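Local atomic coordinates of beta-galactosidase (Geobacillus stearothermophilus, PDB entry 4OIF), a protein that probably hydrolyses terminal non-reducing beta-D-galactose residues of beta-D-galactosides, as a zinc-binding, homotrimeric member of glycosyl hydrolase family 42. Residues A[520-532]-A[582-594]. Residues are numbered along the deposited sequence; the frame is centred on the assembly and turned at random.
Sequences DLREMFGMEPIET and TSNQYGKGQAYYI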
# COMPACT_ATOMS: atom_id res chain seq x y z
N ASP A 520 -22.81 -12.15 36.45
CA ASP A 520 -22.27 -13.50 36.59
C ASP A 520 -20.75 -13.49 36.59
O ASP A 520 -20.13 -14.09 37.46
CB ASP A 520 -22.77 -14.41 35.48
CG ASP A 520 -24.22 -14.86 35.68
OD1 ASP A 520 -24.78 -14.59 36.77
OD2 ASP A 520 -24.78 -15.50 34.76
N LEU A 521 -20.15 -12.79 35.62
CA LEU A 521 -18.69 -12.68 35.52
C LEU A 521 -18.10 -11.94 36.73
O LEU A 521 -17.06 -12.34 37.27
CB LEU A 521 -18.29 -11.97 34.22
CG LEU A 521 -18.69 -12.67 32.92
CD1 LEU A 521 -18.34 -11.78 31.76
CD2 LEU A 521 -18.04 -14.05 32.75
N ARG A 522 -18.75 -10.85 37.15
CA ARG A 522 -18.30 -10.10 38.31
C ARG A 522 -18.22 -11.02 39.52
O ARG A 522 -17.21 -11.06 40.23
CB ARG A 522 -19.23 -8.91 38.62
CG ARG A 522 -18.76 -8.11 39.85
CD ARG A 522 -19.75 -7.03 40.30
NE ARG A 522 -21.03 -7.60 40.75
CZ ARG A 522 -22.20 -7.33 40.17
NH1 ARG A 522 -22.25 -6.50 39.15
NH2 ARG A 522 -23.31 -7.89 40.62
N GLU A 523 -19.30 -11.77 39.74
CA GLU A 523 -19.37 -12.72 40.84
C GLU A 523 -18.27 -13.77 40.73
O GLU A 523 -17.56 -14.04 41.70
CB GLU A 523 -20.74 -13.40 40.87
CG GLU A 523 -21.81 -12.63 41.62
CD GLU A 523 -23.20 -13.23 41.41
OE1 GLU A 523 -23.29 -14.33 40.82
OE2 GLU A 523 -24.19 -12.59 41.81
N MET A 524 -18.15 -14.36 39.55
CA MET A 524 -17.17 -15.41 39.31
C MET A 524 -15.76 -14.96 39.67
O MET A 524 -15.07 -15.62 40.45
CB MET A 524 -17.21 -15.86 37.85
CG MET A 524 -18.46 -16.62 37.48
SD MET A 524 -18.72 -16.69 35.70
CE MET A 524 -17.22 -17.55 35.24
N PHE A 525 -15.34 -13.84 39.09
CA PHE A 525 -13.97 -13.38 39.21
C PHE A 525 -13.74 -12.52 40.45
O PHE A 525 -12.60 -12.20 40.78
CB PHE A 525 -13.57 -12.60 37.94
CG PHE A 525 -13.44 -13.47 36.72
CD1 PHE A 525 -12.23 -14.08 36.41
CD2 PHE A 525 -14.53 -13.68 35.89
CE1 PHE A 525 -12.10 -14.90 35.29
CE2 PHE A 525 -14.41 -14.48 34.76
CZ PHE A 525 -13.20 -15.10 34.46
N GLY A 526 -14.81 -12.12 41.12
CA GLY A 526 -14.69 -11.29 42.31
C GLY A 526 -14.03 -9.95 42.03
O GLY A 526 -13.40 -9.37 42.90
N MET A 527 -14.19 -9.47 40.81
CA MET A 527 -13.68 -8.17 40.40
C MET A 527 -14.43 -7.73 39.15
O MET A 527 -15.32 -8.43 38.67
CB MET A 527 -12.16 -8.23 40.16
CG MET A 527 -11.66 -9.43 39.37
SD MET A 527 -12.13 -9.46 37.62
CE MET A 527 -11.26 -8.05 36.94
N GLU A 528 -14.08 -6.55 38.62
CA GLU A 528 -14.55 -6.17 37.28
C GLU A 528 -13.58 -5.21 36.62
O GLU A 528 -12.88 -4.45 37.29
CB GLU A 528 -15.94 -5.56 37.34
CG GLU A 528 -16.09 -4.38 38.28
CD GLU A 528 -17.53 -3.88 38.35
OE1 GLU A 528 -18.17 -3.72 37.29
OE2 GLU A 528 -18.02 -3.66 39.48
N PRO A 529 -13.52 -5.26 35.28
CA PRO A 529 -12.69 -4.28 34.58
C PRO A 529 -13.44 -2.96 34.45
O PRO A 529 -14.64 -2.99 34.20
CB PRO A 529 -12.46 -4.94 33.21
CG PRO A 529 -13.69 -5.78 33.00
CD PRO A 529 -14.18 -6.21 34.36
N ILE A 530 -12.78 -1.82 34.63
CA ILE A 530 -13.50 -0.59 34.38
C ILE A 530 -12.89 0.24 33.26
O ILE A 530 -13.53 1.14 32.75
CB ILE A 530 -13.62 0.28 35.65
CG1 ILE A 530 -12.26 0.77 36.11
CG2 ILE A 530 -14.31 -0.51 36.76
CD1 ILE A 530 -12.34 1.57 37.40
N GLU A 531 -11.66 -0.08 32.87
CA GLU A 531 -10.99 0.67 31.80
C GLU A 531 -9.94 -0.13 31.07
O GLU A 531 -9.09 -0.78 31.68
CB GLU A 531 -10.34 1.95 32.33
CG GLU A 531 -9.78 2.81 31.19
CD GLU A 531 -9.19 4.13 31.64
OE1 GLU A 531 -9.18 4.42 32.85
OE2 GLU A 531 -8.73 4.89 30.77
N THR A 532 -10.01 -0.08 29.74
CA THR A 532 -9.03 -0.73 28.89
C THR A 532 -8.07 0.31 28.39
O THR A 532 -8.44 1.20 27.63
CB THR A 532 -9.68 -1.46 27.70
OG1 THR A 532 -10.45 -2.58 28.17
CG2 THR A 532 -8.61 -1.96 26.76
N THR A 582 -5.61 -11.17 39.24
CA THR A 582 -6.49 -11.55 40.35
C THR A 582 -6.91 -13.02 40.32
O THR A 582 -6.93 -13.65 39.26
CB THR A 582 -7.78 -10.69 40.38
OG1 THR A 582 -8.62 -11.05 39.27
CG2 THR A 582 -7.46 -9.22 40.30
N SER A 583 -7.23 -13.56 41.49
CA SER A 583 -7.77 -14.91 41.62
C SER A 583 -8.98 -14.89 42.54
O SER A 583 -9.05 -14.07 43.45
CB SER A 583 -6.73 -15.89 42.16
OG SER A 583 -6.50 -15.66 43.54
N ASN A 584 -9.90 -15.81 42.33
CA ASN A 584 -11.10 -15.81 43.12
C ASN A 584 -11.78 -17.17 43.20
O ASN A 584 -12.08 -17.79 42.18
CB ASN A 584 -12.07 -14.77 42.56
CG ASN A 584 -13.24 -14.54 43.46
OD1 ASN A 584 -13.08 -14.08 44.59
ND2 ASN A 584 -14.43 -14.83 42.96
N GLN A 585 -12.03 -17.65 44.41
CA GLN A 585 -12.71 -18.92 44.57
C GLN A 585 -14.19 -18.68 44.39
O GLN A 585 -14.72 -17.69 44.89
CB GLN A 585 -12.41 -19.55 45.92
CG GLN A 585 -10.93 -19.52 46.26
CD GLN A 585 -10.62 -20.26 47.54
OE1 GLN A 585 -11.51 -20.57 48.32
NE2 GLN A 585 -9.34 -20.55 47.76
N TYR A 586 -14.84 -19.57 43.66
CA TYR A 586 -16.24 -19.40 43.37
C TYR A 586 -16.89 -20.76 43.33
O TYR A 586 -16.57 -21.58 42.46
CB TYR A 586 -16.43 -18.65 42.04
CG TYR A 586 -17.87 -18.46 41.63
CD1 TYR A 586 -18.65 -17.48 42.21
CD2 TYR A 586 -18.44 -19.26 40.66
CE1 TYR A 586 -19.97 -17.30 41.84
CE2 TYR A 586 -19.75 -19.09 40.28
CZ TYR A 586 -20.51 -18.11 40.87
OH TYR A 586 -21.83 -17.95 40.49
N GLY A 587 -17.79 -21.03 44.28
CA GLY A 587 -18.33 -22.36 44.41
C GLY A 587 -17.17 -23.31 44.64
O GLY A 587 -16.29 -23.01 45.45
N LYS A 588 -17.12 -24.42 43.91
CA LYS A 588 -16.01 -25.35 44.06
C LYS A 588 -14.78 -24.95 43.25
O LYS A 588 -13.70 -25.48 43.46
CB LYS A 588 -16.44 -26.76 43.66
CG LYS A 588 -17.41 -27.43 44.62
CD LYS A 588 -17.78 -28.82 44.12
CE LYS A 588 -18.95 -29.43 44.89
NZ LYS A 588 -19.38 -30.73 44.29
N GLY A 589 -14.93 -23.99 42.35
CA GLY A 589 -13.85 -23.67 41.44
C GLY A 589 -13.10 -22.37 41.68
O GLY A 589 -13.17 -21.78 42.75
N GLN A 590 -12.37 -21.95 40.65
CA GLN A 590 -11.53 -20.77 40.72
C GLN A 590 -11.55 -19.99 39.42
O GLN A 590 -11.62 -20.57 38.35
CB GLN A 590 -10.09 -21.14 41.05
CG GLN A 590 -9.74 -21.06 42.50
CD GLN A 590 -8.27 -20.82 42.69
OE1 GLN A 590 -7.44 -21.59 42.22
NE2 GLN A 590 -7.93 -19.73 43.37
N ALA A 591 -11.49 -18.66 39.52
CA ALA A 591 -11.45 -17.81 38.35
C ALA A 591 -10.33 -16.78 38.49
O ALA A 591 -10.28 -16.01 39.45
CB ALA A 591 -12.81 -17.12 38.15
N TYR A 592 -9.43 -16.80 37.52
CA TYR A 592 -8.32 -15.87 37.44
C TYR A 592 -8.52 -14.83 36.32
O TYR A 592 -8.96 -15.17 35.22
CB TYR A 592 -7.02 -16.62 37.17
CG TYR A 592 -6.59 -17.58 38.24
CD1 TYR A 592 -7.23 -18.80 38.41
CD2 TYR A 592 -5.51 -17.29 39.07
CE1 TYR A 592 -6.83 -19.68 39.38
CE2 TYR A 592 -5.10 -18.17 40.04
CZ TYR A 592 -5.76 -19.37 40.19
OH TYR A 592 -5.37 -20.26 41.16
N TYR A 593 -8.15 -13.58 36.60
CA TYR A 593 -8.19 -12.55 35.58
C TYR A 593 -6.80 -11.96 35.39
O TYR A 593 -6.16 -11.54 36.36
CB TYR A 593 -9.18 -11.45 35.97
CG TYR A 593 -9.47 -10.45 34.87
CD1 TYR A 593 -8.81 -9.23 34.81
CD2 TYR A 593 -10.44 -10.73 33.89
CE1 TYR A 593 -9.09 -8.30 33.80
CE2 TYR A 593 -10.72 -9.81 32.87
CZ TYR A 593 -10.05 -8.59 32.83
OH TYR A 593 -10.32 -7.68 31.84
N ILE A 594 -6.33 -11.95 34.15
CA ILE A 594 -5.04 -11.35 33.84
C ILE A 594 -5.25 -10.02 33.11
O ILE A 594 -5.68 -10.01 31.96
CB ILE A 594 -4.17 -12.27 32.97
CG1 ILE A 594 -3.85 -13.58 33.70
CG2 ILE A 594 -2.90 -11.55 32.60
CD1 ILE A 594 -3.35 -14.68 32.82
O HOH W 1 -10.14 -13.26 39.63
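Met524 and Phe525, at the C-terminal end of helix 520-525, sit on the beta hairpin 582-594 of the trimerisation domain, their CA atoms nearest those of Tyr586 and Ala591. The helix runs at 102° to strand 589-594. The hairpin belongs to the domain's large mixed sheet; Gly526, with positive phi, ends the helix and leads into strand 527-532, whose Glu528 forms a salt bridge with Arg382 of a neighbouring subunit. In the type II' turn from Tyr586 to Gly589, Gly587 takes the first inner position, where positive phi favours glycine.

The helix end presents carbonyls to the hairpin. Asn584, short and amide-tipped, donates an N-H from ND2 to Met524 O (2.7 Å); the bond is nearly straight (164°), with Met524 O in the plane of the Asn584 amide but ND2 above that of the Met524 carbonyl. A water gives hydrogen bonds to Phe525 O and Ala591 O and accepts one from Thr582 OG1.

Elsewhere, rings pack mostly against aliphatic groups. Tyr586, its CG anti to the backbone N (chi1 178°), turns one ring face to Met524 CA. Small Ala591 lets the helix close in, its CB covering a face of the Phe525 ring. Flexible Met527 makes a Met-aromatic contact with Tyr593, curled so that CE lies over the ring face, 3.5 Å from Tyr593 CD1. Beyond, Pro529 CB packs 3.7 Å from Tyr593 OH.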